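PDB 5NNL: inactive dihydroorotase-like domain from Chaetomium thermophilum, which is an inactive relative of the dihydroorotases, built on the barrel of parallel strands and outer helices known from the amidohydrolase superfamily. Local coordinates for residues Ala92-Phe102 / Trp122-Ala132; Leu225-Thr236 / Thr294-Ala302. All blocks are in the same frame, centred on the assembly; numbering follows the deposited sequence.

Contact 1: Ala92-Phe102 / Trp122-Ala132; sequences AGEVGSLFIPF and WPKHKPIITDA
Leu-98 lays its CB over the centre of the six-membered ring of Trp-122, 3.5 Å from the ring centroid and 14° off the normal, a close CH-pi contact. Ala-92 CB covers the opposite face at 4.3 Å from the same centroid, and Val-95 CG2 meets the ring at its edge, 3.8 Å from CH2. Trp-122 turns CG away from its backbone N (chi1 -175°), which carries the indole in between these residues. Its NE1 donates to Lys-126 O at 3.0 Å, with the oxygen in the ring plane but the donor well above the carbonyl plane, and this bond probably limits rotation of the indole. Beyond the ring, two parallel strands pair: Leu-98 N binds Pro-127 O, Ile-129 N binds Leu-98 O at 2.7 Å, and Ile-100 N binds Ile-129 O. Thr-130 OG1 donates to Ile-100 O at 2.9 Å and accepts from Ala-132 N in an ST turn, so one hydroxyl links the Ile-100 carbonyl to the turn that follows strand 128-130. Phe-99 presents CZ edge-on to Asp-131 OD2 at 3.7 Å, while a water bridges Asp-131 OD1 and Phe-102 N. The strands are neighbours in the barrel, joined by helix 111-121 in a beta-alpha-beta crossover. Strand 73-79 flanks 98-100, strand 151-153 follows 128-130, and Ile-100 packs on helices 111-121 and 134-146.

Contact 2: Leu225-Thr236 / Thr294-Ala302; sequences LAHFLKKEADVT and TEGVWSPFA
Lys-231 passes obliquely over one face of the Trp-298 indole. Its CB comes within 4.1 Å of Trp-298 CG; Lys-231 CG then sits 3.6 Å from the centroid of the Trp-298 five-membered ring, only 3° off its normal, in a CH-pi contact. Lys-231 CD and CE continue past Trp-298 NE1, CD at 3.5 Å, and NZ ends 3.9 Å from that nitrogen. A bend at chi2 (-79°) turns the aliphatic chain across the pyrrole ring. The benzo part of Trp-298 reaches the end of helix 221-228: Ala-226 CB meets CE3 at 3.5 Å, Leu-229 CD1 approaches CZ2, and Leu-225 CD2 touches the edge at CH2, 3.7 Å away. The chain leaves this helix through a Schellman motif at Lys-230, which brings Lys-231 to the indole. Further along, Val-297 turns its methyl groups to Asp-234 OD2 and Thr-236 OG1, with OD2 3.2 Å from CG1; the other carboxylate oxygen, OD1, forms a salt bridge with Arg-29 of helix 26-37. The two segments thus meet by van der Waals and CH-pi contact, with the tryptophan anchoring the 294-302 loop against the helix end, and the charge of Asp-234 is probably balanced by Arg-29, outside both segments.

Contact 1 is largely buried, whereas contact 2 is partly buried, with two of its ten touching residues exposed. Their centres lie about 30 Å apart on opposite sides of the chain's centre, and they share no helix or strand. Contact 1 joins successive parallel strands of the barrel and combines backbone hydrogen bonds with apolar side chains. Contact 2 instead sets the loop between strands 281-291 and 305-315 against the end of helix 221-228 and the chain after it, mainly through side chains. Each uses a tryptophan, but in contact 1 aliphatic groups of the other segment cover both faces, while in contact 2 that segment covers one face with a lysine.

Contact 1: Ala92-Phe102 / Trp122-Ala132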
loop_
_atom_site.group_PDB
_atom_site.type_symbol
_atom_site.label_atom_id
_atom_site.label_comp_id
_atom_site.label_asym_id
_atom_site.label_seq_id
_atom_site.Cartn_x
_atom_site.Cartn_y
_atom_site.Cartn_z
ATOM N N ALA A 92 -1.665 -14.712 14.568
ATOM C CA ALA A 92 -1.408 -14.615 13.136
ATOM C C ALA A 92 -2.666 -14.845 12.308
ATOM O O ALA A 92 -2.807 -14.268 11.223
ATOM C CB ALA A 92 -0.330 -15.621 12.737
ATOM N N GLY A 93 -3.583 -15.683 12.794
ATOM C CA GLY A 93 -4.782 -15.996 12.038
ATOM C C GLY A 93 -5.744 -14.835 11.889
ATOM O O GLY A 93 -6.637 -14.890 11.037
ATOM N N GLU A 94 -5.588 -13.789 12.698
ATOM C CA GLU A 94 -6.454 -12.619 12.628
ATOM C C GLU A 94 -5.915 -11.520 11.718
ATOM O O GLU A 94 -6.660 -10.588 11.397
ATOM C CB GLU A 94 -6.674 -12.056 14.033
ATOM C CG GLU A 94 -7.294 -13.062 15.003
ATOM C CD GLU A 94 -7.446 -12.515 16.410
ATOM O OE1 GLU A 94 -7.994 -11.402 16.565
ATOM O OE2 GLU A 94 -7.011 -13.197 17.364
ATOM N N VAL A 95 -4.652 -11.599 11.297
ATOM C CA VAL A 95 -4.063 -10.627 10.387
ATOM C C VAL A 95 -3.617 -11.358 9.125
ATOM O O VAL A 95 -3.585 -12.586 9.069
ATOM C CB VAL A 95 -2.888 -9.856 11.024
ATOM C CG1 VAL A 95 -3.390 -8.961 12.152
ATOM C CG2 VAL A 95 -1.820 -10.817 11.530
ATOM N N GLY A 96 -3.279 -10.578 8.102
ATOM C CA GLY A 96 -2.914 -11.142 6.818
ATOM C C GLY A 96 -1.440 -11.020 6.484
ATOM O O GLY A 96 -1.007 -11.491 5.427
ATOM N N SER A 97 -0.656 -10.400 7.364
ATOM C CA SER A 97 0.746 -10.153 7.053
ATOM C C SER A 97 1.470 -9.638 8.288
ATOM O O SER A 97 0.861 -9.063 9.194
ATOM C CB SER A 97 0.888 -9.137 5.923
ATOM O OG SER A 97 0.465 -7.862 6.370
ATOM N N LEU A 98 2.789 -9.818 8.286
ATOM C CA LEU A 98 3.666 -9.271 9.314
ATOM C C LEU A 98 4.527 -8.169 8.715
ATOM O O LEU A 98 5.207 -8.386 7.706
ATOM C CB LEU A 98 4.559 -10.360 9.911
ATOM C CG LEU A 98 5.673 -9.881 10.849
ATOM C CD1 LEU A 98 5.075 -9.164 12.044
ATOM C CD2 LEU A 98 6.542 -11.046 11.300
ATOM N N PHE A 99 4.505 -6.999 9.344
ATOM C CA PHE A 99 5.321 -5.869 8.929
ATOM C C PHE A 99 6.534 -5.744 9.847
ATOM O O PHE A 99 6.383 -5.644 11.070
ATOM C CB PHE A 99 4.506 -4.576 8.949
ATOM C CG PHE A 99 5.282 -3.363 8.526
ATOM C CD1 PHE A 99 5.835 -3.283 7.258
ATOM C CD2 PHE A 99 5.454 -2.299 9.394
ATOM C CE1 PHE A 99 6.548 -2.163 6.867
ATOM C CE2 PHE A 99 6.167 -1.179 9.009
ATOM C CZ PHE A 99 6.715 -1.111 7.745
ATOM N N ILE A 100 7.717 -5.745 9.256
ATOM C CA ILE A 100 8.976 -5.653 9.997
ATOM C C ILE A 100 9.675 -4.367 9.602
ATOM O O ILE A 100 10.386 -4.313 8.595
ATOM C CB ILE A 100 9.877 -6.873 9.733
ATOM C CG1 ILE A 100 9.137 -8.166 10.074
ATOM C CG2 ILE A 100 11.155 -6.750 10.559
ATOM C CD1 ILE A 100 9.937 -9.427 9.826
ATOM N N PRO A 101 9.517 -3.296 10.377
ATOM C CA PRO A 101 10.384 -2.132 10.221
ATOM C C PRO A 101 11.596 -2.246 11.131
ATOM O O PRO A 101 11.548 -2.849 12.204
ATOM C CB PRO A 101 9.472 -0.977 10.649
ATOM C CG PRO A 101 8.632 -1.599 11.764
ATOM C CD PRO A 101 8.521 -3.088 11.448
ATOM N N PHE A 102 12.704 -1.658 10.688
ATOM C CA PHE A 102 13.940 -1.748 11.455
ATOM C C PHE A 102 14.121 -0.605 12.449
ATOM O O PHE A 102 15.001 -0.693 13.314
ATOM C CB PHE A 102 15.140 -1.804 10.511
ATOM C CG PHE A 102 15.483 -3.192 10.058
ATOM C CD1 PHE A 102 16.591 -3.844 10.569
ATOM C CD2 PHE A 102 14.693 -3.850 9.132
ATOM C CE1 PHE A 102 16.913 -5.118 10.158
ATOM C CE2 PHE A 102 15.007 -5.129 8.716
ATOM C CZ PHE A 102 16.121 -5.764 9.230
ATOM N N TRP A 122 6.887 -16.886 13.027
ATOM C CA TRP A 122 5.805 -16.507 12.125
ATOM C C TRP A 122 5.562 -17.601 11.088
ATOM O O TRP A 122 6.519 -18.198 10.587
ATOM C CB TRP A 122 6.147 -15.191 11.423
ATOM C CG TRP A 122 5.065 -14.632 10.545
ATOM C CD1 TRP A 122 4.991 -14.717 9.187
ATOM C CD2 TRP A 122 3.915 -13.882 10.962
ATOM N NE1 TRP A 122 3.869 -14.070 8.732
ATOM C CE2 TRP A 122 3.189 -13.552 9.803
ATOM C CE3 TRP A 122 3.431 -13.462 12.204
ATOM C CZ2 TRP A 122 2.000 -12.823 9.848
ATOM C CZ3 TRP A 122 2.251 -12.737 12.248
ATOM C CH2 TRP A 122 1.550 -12.425 11.076
ATOM N N PRO A 123 4.308 -17.911 10.746
ATOM C CA PRO A 123 4.058 -18.995 9.782
ATOM C C PRO A 123 4.767 -18.758 8.456
ATOM O O PRO A 123 4.787 -17.645 7.926
ATOM C CB PRO A 123 2.534 -18.979 9.619
ATOM C CG PRO A 123 2.028 -18.388 10.883
ATOM C CD PRO A 123 3.053 -17.378 11.307
ATOM N N LYS A 124 5.336 -19.837 7.907
ATOM C CA LYS A 124 6.173 -19.720 6.717
ATOM C C LYS A 124 5.375 -19.307 5.487
ATOM O O LYS A 124 5.928 -18.677 4.578
ATOM C CB LYS A 124 6.894 -21.041 6.447
ATOM C CG LYS A 124 7.715 -21.045 5.160
ATOM C CD LYS A 124 8.763 -22.156 5.158
ATOM C CE LYS A 124 8.459 -23.248 4.139
ATOM N NZ LYS A 124 9.065 -22.961 2.812
ATOM N N HIS A 125 4.090 -19.651 5.432
ATOM C CA HIS A 125 3.253 -19.339 4.282
ATOM C C HIS A 125 2.370 -18.117 4.507
ATOM O O HIS A 125 1.444 -17.883 3.726
ATOM C CB HIS A 125 2.393 -20.552 3.918
ATOM C CG HIS A 125 3.158 -21.651 3.247
ATOM N ND1 HIS A 125 4.351 -21.432 2.591
ATOM C CD2 HIS A 125 2.903 -22.975 3.132
ATOM C CE1 HIS A 125 4.795 -22.574 2.098
ATOM N NE2 HIS A 125 3.936 -23.527 2.413
ATOM N N LYS A 126 2.634 -17.336 5.555
ATOM C CA LYS A 126 1.937 -16.075 5.774
ATOM C C LYS A 126 2.851 -14.912 5.399
ATOM O O LYS A 126 4.006 -14.875 5.850
ATOM C CB LYS A 126 1.505 -15.957 7.232
ATOM C CG LYS A 126 0.290 -15.060 7.464
ATOM C CD LYS A 126 -0.576 -15.559 8.620
ATOM C CE LYS A 126 -2.040 -15.713 8.213
ATOM N NZ LYS A 126 -2.743 -14.403 8.094
ATOM N N PRO A 127 2.398 -13.956 4.586
ATOM C CA PRO A 127 3.322 -12.949 4.044
ATOM C C PRO A 127 4.051 -12.147 5.114
ATOM O O PRO A 127 3.518 -11.862 6.189
ATOM C CB PRO A 127 2.407 -12.043 3.212
ATOM C CG PRO A 127 1.261 -12.907 2.843
ATOM C CD PRO A 127 1.046 -13.815 4.016
ATOM N N ILE A 128 5.290 -11.772 4.787
ATOM C CA ILE A 128 6.089 -10.837 5.570
ATOM C C ILE A 128 6.462 -9.662 4.676
ATOM O O ILE A 128 6.887 -9.851 3.533
ATOM C CB ILE A 128 7.359 -11.497 6.148
ATOM C CG1 ILE A 128 6.974 -12.607 7.131
ATOM C CG2 ILE A 128 8.245 -10.450 6.835
ATOM C CD1 ILE A 128 8.154 -13.390 7.696
ATOM N N ILE A 129 6.321 -8.452 5.211
ATOM C CA ILE A 129 6.553 -7.223 4.464
ATOM C C ILE A 129 7.479 -6.333 5.283
ATOM O O ILE A 129 7.357 -6.256 6.509
ATOM C CB ILE A 129 5.224 -6.503 4.136
ATOM C CG1 ILE A 129 5.480 -5.081 3.627
ATOM C CG2 ILE A 129 4.316 -6.471 5.351
ATOM C CD1 ILE A 129 4.235 -4.383 3.095
ATOM N N THR A 130 8.413 -5.669 4.603
ATOM C CA THR A 130 9.389 -4.814 5.261
ATOM C C THR A 130 9.629 -3.562 4.432
ATOM O O THR A 130 9.471 -3.568 3.209
ATOM C CB THR A 130 10.729 -5.537 5.476
ATOM O OG1 THR A 130 11.670 -4.631 6.061
ATOM C CG2 THR A 130 11.285 -6.069 4.155
ATOM N N ASP A 131 10.015 -2.484 5.117
ATOM C CA ASP A 131 10.487 -1.269 4.466
ATOM C C ASP A 131 11.988 -1.070 4.660
ATOM O O ASP A 131 12.483 0.057 4.546
ATOM C CB ASP A 131 9.715 -0.050 4.980
ATOM C CG ASP A 131 9.904 0.184 6.466
ATOM O OD1 ASP A 131 10.528 -0.665 7.138
ATOM O OD2 ASP A 131 9.428 1.226 6.962
ATOM N N ALA A 132 12.719 -2.147 4.946
ATOM C CA ALA A 132 14.151 -2.054 5.200
ATOM C C ALA A 132 14.879 -1.479 3.989
ATOM O O ALA A 132 14.456 -1.651 2.843
ATOM C CB ALA A 132 14.721 -3.433 5.542
HETATM O O HOH W 1 13.204 -0.520 8.104
#

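Contact 2: Leu225-Thr236 / Thr294-Ala302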
loop_
_atom_site.group_PDB
_atom_site.type_symbol
_atom_site.label_atom_id
_atom_site.label_comp_id
_atom_site.label_asym_id
_atom_site.label_seq_id
_atom_site.Cartn_x
_atom_site.Cartn_y
_atom_site.Cartn_z
ATOM N N LEU A 225 4.181 13.283 3.044
ATOM C CA LEU A 225 4.450 14.504 2.290
ATOM C C LEU A 225 3.566 15.652 2.764
ATOM O O LEU A 225 4.052 16.759 3.022
ATOM C CB LEU A 225 4.239 14.244 0.799
ATOM C CG LEU A 225 4.471 15.409 -0.167
ATOM C CD1 LEU A 225 5.949 15.715 -0.313
ATOM C CD2 LEU A 225 3.849 15.094 -1.520
ATOM N N ALA A 226 2.257 15.413 2.862
ATOM C CA ALA A 226 1.345 16.472 3.285
ATOM C C ALA A 226 1.697 16.980 4.677
ATOM O O ALA A 226 1.659 18.188 4.933
ATOM C CB ALA A 226 -0.095 15.964 3.253
ATOM N N HIS A 227 2.036 16.071 5.592
ATOM C CA HIS A 227 2.396 16.476 6.947
ATOM C C HIS A 227 3.669 17.317 6.948
ATOM O O HIS A 227 3.736 18.360 7.607
ATOM C CB HIS A 227 2.556 15.236 7.830
ATOM C CG HIS A 227 2.787 15.544 9.277
ATOM N ND1 HIS A 227 2.402 16.734 9.858
ATOM C CD2 HIS A 227 3.366 14.816 10.261
ATOM C CE1 HIS A 227 2.732 16.724 11.138
ATOM N NE2 HIS A 227 3.318 15.572 11.407
ATOM N N PHE A 228 4.688 16.883 6.202
ATOM C CA PHE A 228 5.938 17.634 6.137
ATOM C C PHE A 228 5.734 19.026 5.550
ATOM O O PHE A 228 6.489 19.951 5.876
ATOM C CB PHE A 228 6.966 16.861 5.310
ATOM C CG PHE A 228 8.309 17.521 5.246
ATOM C CD1 PHE A 228 9.277 17.236 6.193
ATOM C CD2 PHE A 228 8.606 18.423 4.238
ATOM C CE1 PHE A 228 10.515 17.838 6.137
ATOM C CE2 PHE A 228 9.844 19.029 4.177
ATOM C CZ PHE A 228 10.799 18.736 5.127
ATOM N N LEU A 229 4.742 19.196 4.677
ATOM C CA LEU A 229 4.433 20.495 4.094
ATOM C C LEU A 229 3.365 21.257 4.873
ATOM O O LEU A 229 3.022 22.380 4.491
ATOM C CB LEU A 229 3.986 20.329 2.636
ATOM C CG LEU A 229 5.019 19.784 1.640
ATOM C CD1 LEU A 229 4.418 19.710 0.240
ATOM C CD2 LEU A 229 6.287 20.624 1.624
ATOM N N LYS A 230 2.827 20.672 5.943
ATOM C CA LYS A 230 1.915 21.362 6.854
ATOM C C LYS A 230 0.615 21.759 6.150
ATOM O O LYS A 230 0.230 22.930 6.097
ATOM C CB LYS A 230 2.601 22.582 7.482
ATOM C CG LYS A 230 3.913 22.255 8.192
ATOM C CD LYS A 230 4.013 22.952 9.545
ATOM C CE LYS A 230 5.214 22.459 10.339
ATOM N NZ LYS A 230 5.313 23.101 11.684
ATOM N N LYS A 231 -0.064 20.749 5.614
ATOM C CA LYS A 231 -1.423 20.872 5.107
ATOM C C LYS A 231 -2.359 20.194 6.102
ATOM O O LYS A 231 -1.935 19.736 7.167
ATOM C CB LYS A 231 -1.548 20.253 3.710
ATOM C CG LYS A 231 -0.372 20.525 2.777
ATOM C CD LYS A 231 -0.428 21.911 2.157
ATOM C CE LYS A 231 0.916 22.286 1.547
ATOM N NZ LYS A 231 0.832 23.446 0.615
ATOM N N GLU A 232 -3.641 20.119 5.757
ATOM C CA GLU A 232 -4.601 19.469 6.636
ATOM C C GLU A 232 -4.275 17.987 6.764
ATOM O O GLU A 232 -3.909 17.329 5.785
ATOM C CB GLU A 232 -6.021 19.641 6.089
ATOM C CG GLU A 232 -6.478 21.086 5.889
ATOM C CD GLU A 232 -7.638 21.204 4.909
ATOM O OE1 GLU A 232 -8.164 20.158 4.475
ATOM O OE2 GLU A 232 -8.024 22.343 4.569
ATOM N N ALA A 233 -4.417 17.459 7.978
ATOM C CA ALA A 233 -4.237 16.034 8.208
ATOM C C ALA A 233 -5.441 15.284 7.657
ATOM O O ALA A 233 -6.156 14.612 8.411
ATOM C CB ALA A 233 -4.060 15.743 9.700
ATOM N N ASP A 234 -5.688 15.398 6.351
ATOM C CA ASP A 234 -6.833 14.724 5.759
ATOM C C ASP A 234 -6.503 13.252 5.567
ATOM O O ASP A 234 -5.425 12.900 5.076
ATOM C CB ASP A 234 -7.240 15.363 4.432
ATOM C CG ASP A 234 -8.747 15.317 4.204
ATOM O OD1 ASP A 234 -9.502 15.236 5.199
ATOM O OD2 ASP A 234 -9.183 15.350 3.033
ATOM N N VAL A 235 -7.444 12.395 5.962
ATOM C CA VAL A 235 -7.210 10.959 6.050
ATOM C C VAL A 235 -7.174 10.269 4.693
ATOM O O VAL A 235 -6.749 9.110 4.614
ATOM C CB VAL A 235 -8.297 10.382 6.987
ATOM C CG1 VAL A 235 -8.899 9.089 6.458
ATOM C CG2 VAL A 235 -7.721 10.173 8.374
ATOM N N THR A 236 -7.565 10.955 3.618
ATOM C CA THR A 236 -7.698 10.338 2.304
ATOM C C THR A 236 -6.668 10.849 1.298
ATOM O O THR A 236 -6.842 10.652 0.092
ATOM C CB THR A 236 -9.109 10.571 1.761
ATOM O OG1 THR A 236 -9.297 11.967 1.506
ATOM C CG2 THR A 236 -10.161 10.105 2.759
ATOM N N THR A 294 -9.124 21.111 -6.583
ATOM C CA THR A 294 -8.434 22.092 -5.755
ATOM C C THR A 294 -9.134 22.335 -4.420
ATOM O O THR A 294 -8.723 23.234 -3.678
ATOM C CB THR A 294 -8.303 23.417 -6.517
ATOM O OG1 THR A 294 -8.796 23.255 -7.854
ATOM C CG2 THR A 294 -6.846 23.873 -6.572
ATOM N N GLU A 295 -10.168 21.558 -4.095
ATOM C CA GLU A 295 -10.942 21.767 -2.876
ATOM C C GLU A 295 -10.731 20.630 -1.885
ATOM O O GLU A 295 -9.952 20.762 -0.935
ATOM C CB GLU A 295 -12.434 21.898 -3.206
ATOM C CG GLU A 295 -12.783 23.067 -4.122
ATOM C CD GLU A 295 -12.509 22.776 -5.591
ATOM O OE1 GLU A 295 -12.080 21.645 -5.912
ATOM O OE2 GLU A 295 -12.729 23.682 -6.426
ATOM N N GLY A 296 -11.412 19.507 -2.118
ATOM C CA GLY A 296 -11.476 18.396 -1.188
ATOM C C GLY A 296 -10.192 18.069 -0.458
ATOM O O GLY A 296 -9.838 18.721 0.530
ATOM N N VAL A 297 -9.496 17.051 -0.928
ATOM C CA VAL A 297 -8.284 16.576 -0.276
ATOM C C VAL A 297 -7.092 17.267 -0.916
ATOM O O VAL A 297 -7.073 17.502 -2.130
ATOM C CB VAL A 297 -8.165 15.044 -0.387
ATOM C CG1 VAL A 297 -7.170 14.510 0.641
ATOM C CG2 VAL A 297 -9.528 14.377 -0.228
ATOM N N TRP A 298 -6.095 17.603 -0.100
ATOM C CA TRP A 298 -4.880 18.196 -0.638
ATOM C C TRP A 298 -4.186 17.213 -1.569
ATOM O O TRP A 298 -4.204 15.999 -1.346
ATOM C CB TRP A 298 -3.924 18.603 0.484
ATOM C CG TRP A 298 -2.617 19.110 -0.051
ATOM C CD1 TRP A 298 -2.349 20.371 -0.499
ATOM C CD2 TRP A 298 -1.404 18.360 -0.219
ATOM N NE1 TRP A 298 -1.045 20.456 -0.927
ATOM C CE2 TRP A 298 -0.444 19.236 -0.766
ATOM C CE3 TRP A 298 -1.037 17.036 0.042
ATOM C CZ2 TRP A 298 0.857 18.831 -1.054
ATOM C CZ3 TRP A 298 0.258 16.636 -0.244
ATOM C CH2 TRP A 298 1.188 17.532 -0.788
ATOM N N SER A 299 -3.567 17.747 -2.621
ATOM C CA SER A 299 -2.825 16.937 -3.564
ATOM C C SER A 299 -1.672 17.771 -4.099
ATOM O O SER A 299 -1.864 18.963 -4.380
ATOM C CB SER A 299 -3.704 16.458 -4.724
ATOM O OG SER A 299 -2.916 15.873 -5.747
ATOM N N PRO A 300 -0.473 17.194 -4.249
ATOM C CA PRO A 300 0.610 17.931 -4.919
ATOM C C PRO A 300 0.326 18.223 -6.380
ATOM O O PRO A 300 1.096 18.963 -7.005
ATOM C CB PRO A 300 1.820 17.000 -4.765
ATOM C CG PRO A 300 1.237 15.642 -4.582
ATOM C CD PRO A 300 -0.049 15.844 -3.838
ATOM N N PHE A 301 -0.747 17.666 -6.940
ATOM C CA PHE A 301 -1.130 17.901 -8.324
ATOM C C PHE A 301 -2.411 18.717 -8.443
ATOM O O PHE A 301 -2.997 18.776 -9.528
ATOM C CB PHE A 301 -1.293 16.566 -9.052
ATOM C CG PHE A 301 -0.064 15.708 -9.022
ATOM C CD1 PHE A 301 0.973 15.930 -9.911
ATOM C CD2 PHE A 301 0.053 14.678 -8.107
ATOM C CE1 PHE A 301 2.104 15.142 -9.884
ATOM C CE2 PHE A 301 1.182 13.887 -8.075
ATOM C CZ PHE A 301 2.209 14.118 -8.965
ATOM N N ALA A 302 -2.864 19.337 -7.352
ATOM C CA ALA A 302 -4.079 20.141 -7.392
ATOM C C ALA A 302 -4.006 21.157 -8.524
ATOM O O ALA A 302 -2.977 21.802 -8.737
ATOM C CB ALA A 302 -4.289 20.857 -6.055
#